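PDB 3BJX: halocarboxylic acid dehalogenase DehI from Pseudomonas putida, which probably hydrolyses the carbon-halogen bond of 2-halocarboxylic acids, releasing halide and leaving the corresponding hydroxy acid. Local coordinates for residues A[98-101]-A[102-105]; A[109-112]-A[113-116]; A[276-279]-A[280-284]. All coordinates share one frame; numbering follows the deposited sequence.

Contact 1: residues A[98-101]-A[102-105]; sequences LPNL and KERL
The first torsion of Asn100 (chi1 179°) places its CG beside the carbonyl carbon, and chi2 of -56° then swings the amide so that its oxygen, not its nitrogen, faces the backbone of Glu103. OD1 of Asn100 accepts from Glu103 N at 2.8 Å. The bond is nearly straight, with an N-H...O angle of 160°, and the donor lies almost on the extension of the amide C=O. The same oxygen touches the start of the Glu103 side chain, 3.2 Å from Glu103 CB. That chain then bends so that its carboxylate leads away, and the amide and carboxylate end with their planes well turned from each other. Behind the cap the main-chain bonds follow in order: Asn100 O receives Arg104 N at 3.2 Å, and Leu101 O receives Leu105 N at 2.9 Å. The two leucines meet obliquely on the buried side of the turn, with Leu101 CG 4.2 Å from Leu105 CD1. Both also lie against Ile217 of helix 212-223, so one side of the short helix is apolar while the capping side faces solvent. Arg104 sets its CB 3.3 Å from Leu101 O, but its chain leads away from 98-101 to helix 212-223, where NE forms a salt bridge with Glu221. A side-chain oxygen taking up an amide hydrogen that the first turn cannot satisfy by itself is what defines an asparagine N-cap, and here it begins helix 101-107.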
loop_
_atom_site.group_PDB
_atom_site.type_symbol
_atom_site.label_atom_id
_atom_site.label_comp_id
_atom_site.label_asym_id
_atom_site.label_seq_id
_atom_site.Cartn_x
_atom_site.Cartn_y
_atom_site.Cartn_z
ATOM N N LEU A 98 -2.874 26.654 -15.319
ATOM C CA LEU A 98 -3.632 26.209 -14.147
ATOM C C LEU A 98 -4.876 27.042 -13.881
ATOM O O LEU A 98 -4.925 28.202 -14.276
ATOM C CB LEU A 98 -2.721 26.171 -12.914
ATOM C CG LEU A 98 -1.576 25.139 -13.005
ATOM C CD1 LEU A 98 -0.742 25.200 -11.775
ATOM C CD2 LEU A 98 -2.077 23.704 -13.254
ATOM N N PRO A 99 -5.906 26.447 -13.236
ATOM C CA PRO A 99 -7.001 27.269 -12.700
ATOM C C PRO A 99 -6.451 28.391 -11.822
ATOM O O PRO A 99 -5.629 28.128 -10.957
ATOM C CB PRO A 99 -7.794 26.286 -11.797
ATOM C CG PRO A 99 -6.995 24.985 -11.761
ATOM C CD PRO A 99 -6.109 25.008 -12.984
ATOM N N ASN A 100 -6.883 29.630 -12.029
ATOM C CA ASN A 100 -6.537 30.684 -11.073
ATOM C C ASN A 100 -7.425 30.545 -9.832
ATOM O O ASN A 100 -8.537 31.076 -9.787
ATOM C CB ASN A 100 -6.616 32.079 -11.709
ATOM C CG ASN A 100 -6.295 33.200 -10.725
ATOM O OD1 ASN A 100 -6.927 33.320 -9.673
ATOM N ND2 ASN A 100 -5.318 34.031 -11.065
ATOM N N LEU A 101 -6.927 29.811 -8.840
ATOM C CA LEU A 101 -7.695 29.449 -7.631
ATOM C C LEU A 101 -8.106 30.626 -6.724
ATOM O O LEU A 101 -9.161 30.588 -6.098
ATOM C CB LEU A 101 -6.952 28.385 -6.810
ATOM C CG LEU A 101 -7.659 27.745 -5.615
ATOM C CD1 LEU A 101 -9.083 27.243 -5.953
ATOM C CD2 LEU A 101 -6.800 26.611 -5.079
ATOM N N LYS A 102 -7.270 31.654 -6.659
ATOM C CA LYS A 102 -7.579 32.854 -5.899
ATOM C C LYS A 102 -8.822 33.577 -6.437
ATOM O O LYS A 102 -9.758 33.815 -5.687
ATOM C CB LYS A 102 -6.359 33.762 -5.897
ATOM C CG LYS A 102 -6.515 35.047 -5.126
ATOM C CD LYS A 102 -5.257 35.911 -5.267
ATOM C CE LYS A 102 -3.988 35.042 -5.303
ATOM N NZ LYS A 102 -2.921 35.621 -4.449
ATOM N N GLU A 103 -8.831 33.914 -7.730
ATOM C CA GLU A 103 -10.024 34.492 -8.391
ATOM C C GLU A 103 -11.278 33.607 -8.251
ATOM O O GLU A 103 -12.396 34.110 -8.130
ATOM C CB GLU A 103 -9.758 34.781 -9.880
ATOM C CG GLU A 103 -8.780 35.942 -10.199
ATOM C CD GLU A 103 -9.194 37.306 -9.595
ATOM O OE1 GLU A 103 -10.415 37.593 -9.417
ATOM O OE2 GLU A 103 -8.273 38.108 -9.303
ATOM N N ARG A 104 -11.076 32.289 -8.277
ATOM C CA ARG A 104 -12.132 31.308 -8.025
ATOM C C ARG A 104 -12.727 31.421 -6.633
ATOM O O ARG A 104 -13.938 31.288 -6.455
ATOM C CB ARG A 104 -11.600 29.877 -8.256
ATOM C CG ARG A 104 -12.595 28.757 -7.904
ATOM C CD ARG A 104 -13.830 28.823 -8.806
ATOM N NE ARG A 104 -14.917 27.913 -8.434
ATOM C CZ ARG A 104 -16.002 28.253 -7.744
ATOM N NH1 ARG A 104 -16.164 29.499 -7.318
ATOM N NH2 ARG A 104 -16.939 27.335 -7.476
ATOM N N LEU A 105 -11.868 31.618 -5.641
ATOM C CA LEU A 105 -12.312 31.750 -4.265
ATOM C C LEU A 105 -12.974 33.106 -4.043
ATOM O O LEU A 105 -13.937 33.198 -3.296
ATOM C CB LEU A 105 -11.154 31.488 -3.280
ATOM C CG LEU A 105 -10.672 30.017 -3.275
ATOM C CD1 LEU A 105 -9.388 29.871 -2.476
ATOM C CD2 LEU A 105 -11.759 29.029 -2.809
#

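Contact 2: residues A[109-112]-A[113-116]; sequences GFDD and GEIE
Phe110 presents the CD1 edge of its ring to the side chain of Glu114, whose CB lies 4.0 Å from Phe110 CD1 and close to the ring plane. Its own CB rests 4.0 Å from Ile115 CG1, so the aromatic residue spans two neighbours of the first helical turn. Next to this apolar contact stands a reciprocal polar one. The first torsion of Asp111 (chi1 58°) puts CG between its backbone N and carbonyl carbon, which folds the carboxylate back over the helix start. There Asp111 OD2 accepts weak bonds from Gly113 N at 2.9 Å and Glu114 N at 3.4 Å. Glu114 answers by running its chain back extended from CG, and Glu114 OE1 takes Asp111 N at 2.8 Å with the lone pair that points away from OE2. This exchange is a capping box. It brings the two carboxylates together, Asp111 OD1 and Glu114 OE1 being 2.6 Å apart, a closeness that may raise the proton affinity of the pair, although the helix start may partly offset this. An alanine in place of Glu114 would probably leave the Asp111 amide without its side-chain acceptor and reduce the capping box to the one-sided cap made by Asp111. The ordinary helical bonding starts alongside, with Ile115 N giving an almost straight bond (177°) to Asp111 O at 3.1 Å. Asp112, the first helical residue, directs OD1 to the hydroxyl of Tyr106. Thus the beginning of helix 112-143 is tied to the preceding helix 101-107, while Phe110 also packs on Lys213 and Val214 of helix 212-223.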
loop_
_atom_site.group_PDB
_atom_site.type_symbol
_atom_site.label_atom_id
_atom_site.label_comp_id
_atom_site.label_asym_id
_atom_site.label_seq_id
_atom_site.Cartn_x
_atom_site.Cartn_y
_atom_site.Cartn_z
ATOM N N GLY A 109 -16.598 34.057 -3.029
ATOM C CA GLY A 109 -16.094 34.982 -1.968
ATOM C C GLY A 109 -16.349 34.714 -0.504
ATOM O O GLY A 109 -17.486 34.882 -0.068
ATOM N N PHE A 110 -15.352 34.373 0.321
ATOM C CA PHE A 110 -13.878 34.590 0.265
ATOM C C PHE A 110 -13.217 35.914 -0.164
ATOM O O PHE A 110 -13.148 36.269 -1.344
ATOM C CB PHE A 110 -13.105 33.341 -0.187
ATOM C CG PHE A 110 -13.702 32.058 0.320
ATOM C CD1 PHE A 110 -13.627 31.726 1.667
ATOM C CD2 PHE A 110 -14.369 31.191 -0.551
ATOM C CE1 PHE A 110 -14.198 30.553 2.139
ATOM C CE2 PHE A 110 -14.938 30.028 -0.089
ATOM C CZ PHE A 110 -14.856 29.703 1.259
ATOM N N ASP A 111 -12.746 36.628 0.859
ATOM C CA ASP A 111 -11.940 37.839 0.711
ATOM C C ASP A 111 -10.470 37.478 0.946
ATOM O O ASP A 111 -10.167 36.325 1.241
ATOM C CB ASP A 111 -12.427 38.926 1.690
ATOM C CG ASP A 111 -12.367 38.475 3.160
ATOM O OD1 ASP A 111 -13.391 37.981 3.687
ATOM O OD2 ASP A 111 -11.287 38.611 3.786
ATOM N N ASP A 112 -9.566 38.449 0.814
ATOM C CA ASP A 112 -8.125 38.220 1.012
ATOM C C ASP A 112 -7.789 37.631 2.394
ATOM O O ASP A 112 -6.952 36.719 2.518
ATOM C CB ASP A 112 -7.331 39.506 0.752
ATOM C CG ASP A 112 -7.080 39.761 -0.747
ATOM O OD1 ASP A 112 -7.556 38.962 -1.595
ATOM O OD2 ASP A 112 -6.375 40.754 -1.079
ATOM N N GLY A 113 -8.460 38.132 3.427
ATOM C CA GLY A 113 -8.237 37.650 4.787
ATOM C C GLY A 113 -8.588 36.186 4.990
ATOM O O GLY A 113 -7.973 35.508 5.808
ATOM N N GLU A 114 -9.584 35.698 4.253
ATOM C CA GLU A 114 -10.019 34.307 4.363
ATOM C C GLU A 114 -9.135 33.369 3.529
ATOM O O GLU A 114 -8.763 32.308 3.973
ATOM C CB GLU A 114 -11.469 34.175 3.944
ATOM C CG GLU A 114 -12.484 34.858 4.861
ATOM C CD GLU A 114 -13.876 34.948 4.215
ATOM O OE1 GLU A 114 -14.003 35.542 3.117
ATOM O OE2 GLU A 114 -14.847 34.417 4.807
ATOM N N ILE A 115 -8.823 33.766 2.302
ATOM C CA ILE A 115 -7.855 33.073 1.470
ATOM C C ILE A 115 -6.474 32.934 2.178
ATOM O O ILE A 115 -5.789 31.918 1.989
ATOM C CB ILE A 115 -7.745 33.762 0.085
ATOM C CG1 ILE A 115 -9.099 33.671 -0.655
ATOM C CG2 ILE A 115 -6.622 33.135 -0.734
ATOM C CD1 ILE A 115 -9.262 34.621 -1.882
ATOM N N GLU A 116 -6.101 33.926 3.006
ATOM C CA GLU A 116 -4.873 33.872 3.820
ATOM C C GLU A 116 -4.917 32.771 4.887
ATOM O O GLU A 116 -3.902 32.107 5.185
ATOM C CB GLU A 116 -4.531 35.251 4.434
ATOM C CG GLU A 116 -3.193 35.350 5.244
ATOM C CD GLU A 116 -1.929 34.891 4.486
ATOM O OE1 GLU A 116 -1.625 35.407 3.385
ATOM O OE2 GLU A 116 -1.210 34.007 5.007
#

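Contact 3: residues A[276-279]-A[280-284]; sequences VLFM and YQRFI
One face of the Phe278 ring carries the guanidinium of Arg282, laid flat with the planes 21° apart. Arg282 NH1 is over the middle of the ring and 3.3 Å from Phe278 CE1, while Arg282 CZ stands 3.7 Å from the ring centroid, a cation-pi stack. On the arginine's side, Phe278 CZ sits above the centre of the guanidinium. The arginine gets there by a bend at chi2 (79°), which folds its chain back along the helix toward the residue one turn earlier. In that pose Arg282 NH1 also makes a weak bond, 3.4 Å long, to Phe278 O, so the group touches both the ring and the main chain of the same residue. At the edge of the Tyr280 ring lies Val276 CG1, 3.9 Å from Tyr280 CD2, the two side chains running side by side. The selenomethionine Met279 brings its CE within 4.1 Å of Tyr280 CE2. Tyr280 CE1 in turn stands over the rim of one face of Phe283. The tyrosine hydroxyl bonds to His199, whose ring also meets Phe283; a bound sulfate lies about 3 Å from the Phe283 side chain. Across the dimer, Phe278 of the second subunit packs on Met279 and Arg282, and Met279 of that subunit packs on Phe278. Regular i to i+4 backbone bonds, such as Phe283 N to Met279 O at 3.0 Å, continue through the segment. The Phe278-Arg282 stack is an i to i+4 cation-pi pair on an alpha-helix, set in the subunit interface.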
loop_
_atom_site.group_PDB
_atom_site.type_symbol
_atom_site.label_atom_id
_atom_site.label_comp_id
_atom_site.label_asym_id
_atom_site.label_seq_id
_atom_site.Cartn_x
_atom_site.Cartn_y
_atom_site.Cartn_z
ATOM N N VAL A 276 0.461 -1.225 7.038
ATOM C CA VAL A 276 0.103 0.164 7.344
ATOM C C VAL A 276 1.201 1.138 6.885
ATOM O O VAL A 276 0.910 2.165 6.259
ATOM C CB VAL A 276 -0.221 0.330 8.857
ATOM C CG1 VAL A 276 -0.244 1.783 9.275
ATOM C CG2 VAL A 276 -1.554 -0.288 9.174
ATOM N N LEU A 277 2.454 0.779 7.155
ATOM C CA LEU A 277 3.621 1.568 6.724
ATOM C C LEU A 277 3.758 1.648 5.206
ATOM O O LEU A 277 3.958 2.738 4.662
ATOM C CB LEU A 277 4.906 1.043 7.370
ATOM C CG LEU A 277 4.993 1.402 8.864
ATOM C CD1 LEU A 277 5.854 0.402 9.610
ATOM C CD2 LEU A 277 5.466 2.872 9.084
ATOM N N PHE A 278 3.627 0.505 4.545
ATOM C CA PHE A 278 3.553 0.432 3.089
ATOM C C PHE A 278 2.526 1.412 2.536
ATOM O O PHE A 278 2.859 2.294 1.757
ATOM C CB PHE A 278 3.151 -0.970 2.670
ATOM C CG PHE A 278 3.220 -1.206 1.194
ATOM C CD1 PHE A 278 4.394 -1.684 0.618
ATOM C CD2 PHE A 278 2.109 -0.967 0.377
ATOM C CE1 PHE A 278 4.459 -1.908 -0.730
ATOM C CE2 PHE A 278 2.167 -1.205 -0.988
ATOM C CZ PHE A 278 3.349 -1.680 -1.539
HETATM N N MSE A 279 1.280 1.248 2.956
HETATM C CA MSE A 279 0.203 2.146 2.567
HETATM C C MSE A 279 0.475 3.641 2.790
HETATM O O MSE A 279 0.105 4.470 1.965
HETATM C CB MSE A 279 -1.057 1.751 3.328
HETATM C CG MSE A 279 -2.273 2.511 2.905
HETATM SE SE MSE A 279 -3.854 1.685 3.631
HETATM C CE MSE A 279 -3.612 2.109 5.559
ATOM N N TYR A 280 1.073 3.989 3.924
ATOM C CA TYR A 280 1.304 5.401 4.225
ATOM C C TYR A 280 2.462 6.041 3.438
ATOM O O TYR A 280 2.443 7.235 3.218
ATOM C CB TYR A 280 1.355 5.707 5.740
ATOM C CG TYR A 280 -0.016 5.943 6.340
ATOM C CD1 TYR A 280 -0.724 7.130 6.091
ATOM C CD2 TYR A 280 -0.620 4.972 7.140
ATOM C CE1 TYR A 280 -1.999 7.328 6.626
ATOM C CE2 TYR A 280 -1.883 5.168 7.685
ATOM C CZ TYR A 280 -2.562 6.336 7.422
ATOM O OH TYR A 280 -3.808 6.506 7.986
ATOM N N GLN A 281 3.439 5.255 2.981
ATOM C CA GLN A 281 4.411 5.768 1.984
ATOM C C GLN A 281 3.692 6.391 0.783
ATOM O O GLN A 281 3.995 7.514 0.386
ATOM C CB GLN A 281 5.357 4.669 1.502
ATOM C CG GLN A 281 6.196 4.014 2.578
ATOM C CD GLN A 281 7.147 2.992 2.023
ATOM O OE1 GLN A 281 6.897 1.780 2.073
ATOM N NE2 GLN A 281 8.248 3.457 1.499
ATOM N N ARG A 282 2.720 5.661 0.233
ATOM C CA ARG A 282 1.998 6.087 -0.970
ATOM C C ARG A 282 0.976 7.169 -0.658
ATOM O O ARG A 282 0.748 8.061 -1.476
ATOM C CB ARG A 282 1.294 4.895 -1.639
ATOM C CG ARG A 282 2.179 3.983 -2.435
ATOM C CD ARG A 282 2.963 3.014 -1.569
ATOM N NE ARG A 282 3.831 2.180 -2.390
ATOM C CZ ARG A 282 4.823 1.438 -1.921
ATOM N NH1 ARG A 282 5.048 1.367 -0.610
ATOM N NH2 ARG A 282 5.565 0.729 -2.768
ATOM N N PHE A 283 0.375 7.084 0.526
ATOM C CA PHE A 283 -0.661 8.017 0.953
ATOM C C PHE A 283 -0.080 9.408 1.098
ATOM O O PHE A 283 -0.613 10.377 0.513
ATOM C CB PHE A 283 -1.331 7.529 2.247
ATOM C CG PHE A 283 -2.416 8.453 2.780
ATOM C CD1 PHE A 283 -3.756 8.162 2.571
ATOM C CD2 PHE A 283 -2.093 9.599 3.499
ATOM C CE1 PHE A 283 -4.758 8.988 3.052
ATOM C CE2 PHE A 283 -3.091 10.443 3.994
ATOM C CZ PHE A 283 -4.423 10.134 3.761
ATOM N N ILE A 284 1.019 9.498 1.864
ATOM C CA ILE A 284 1.740 10.755 2.090
ATOM C C ILE A 284 2.281 11.314 0.784
ATOM O O ILE A 284 2.099 12.504 0.502
ATOM C CB ILE A 284 2.941 10.618 3.044
ATOM C CG1 ILE A 284 2.593 9.826 4.309
ATOM C CG2 ILE A 284 3.521 12.027 3.363
ATOM C CD1 ILE A 284 1.866 10.574 5.343
#

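Overall arrangement
Contacts 1 and 2 are successive helix starts, their centres 12 Å apart, and they touch directly: Leu105 CB meets Ile115 CD1 at 3.9 Å. Contact 3 is remote from both, about 30 Å from contact 1 and 33 Å from contact 2 between centres, with nearest atoms about 18 and 21 Å away. Long helices bridge the distance. Helix 267-299, which carries contact 3, later runs alongside contact 1, where Ile294 meets Leu101; helix 112-143, opened by contact 2, reaches Leu277 through Leu139. Centre to centre, the caps lie about 24 and 25 Å from the middle of the chain, contact 3 about 10 Å. The bound sulfate, probably from the crystallisation liquor, lies near the Phe283 side chain.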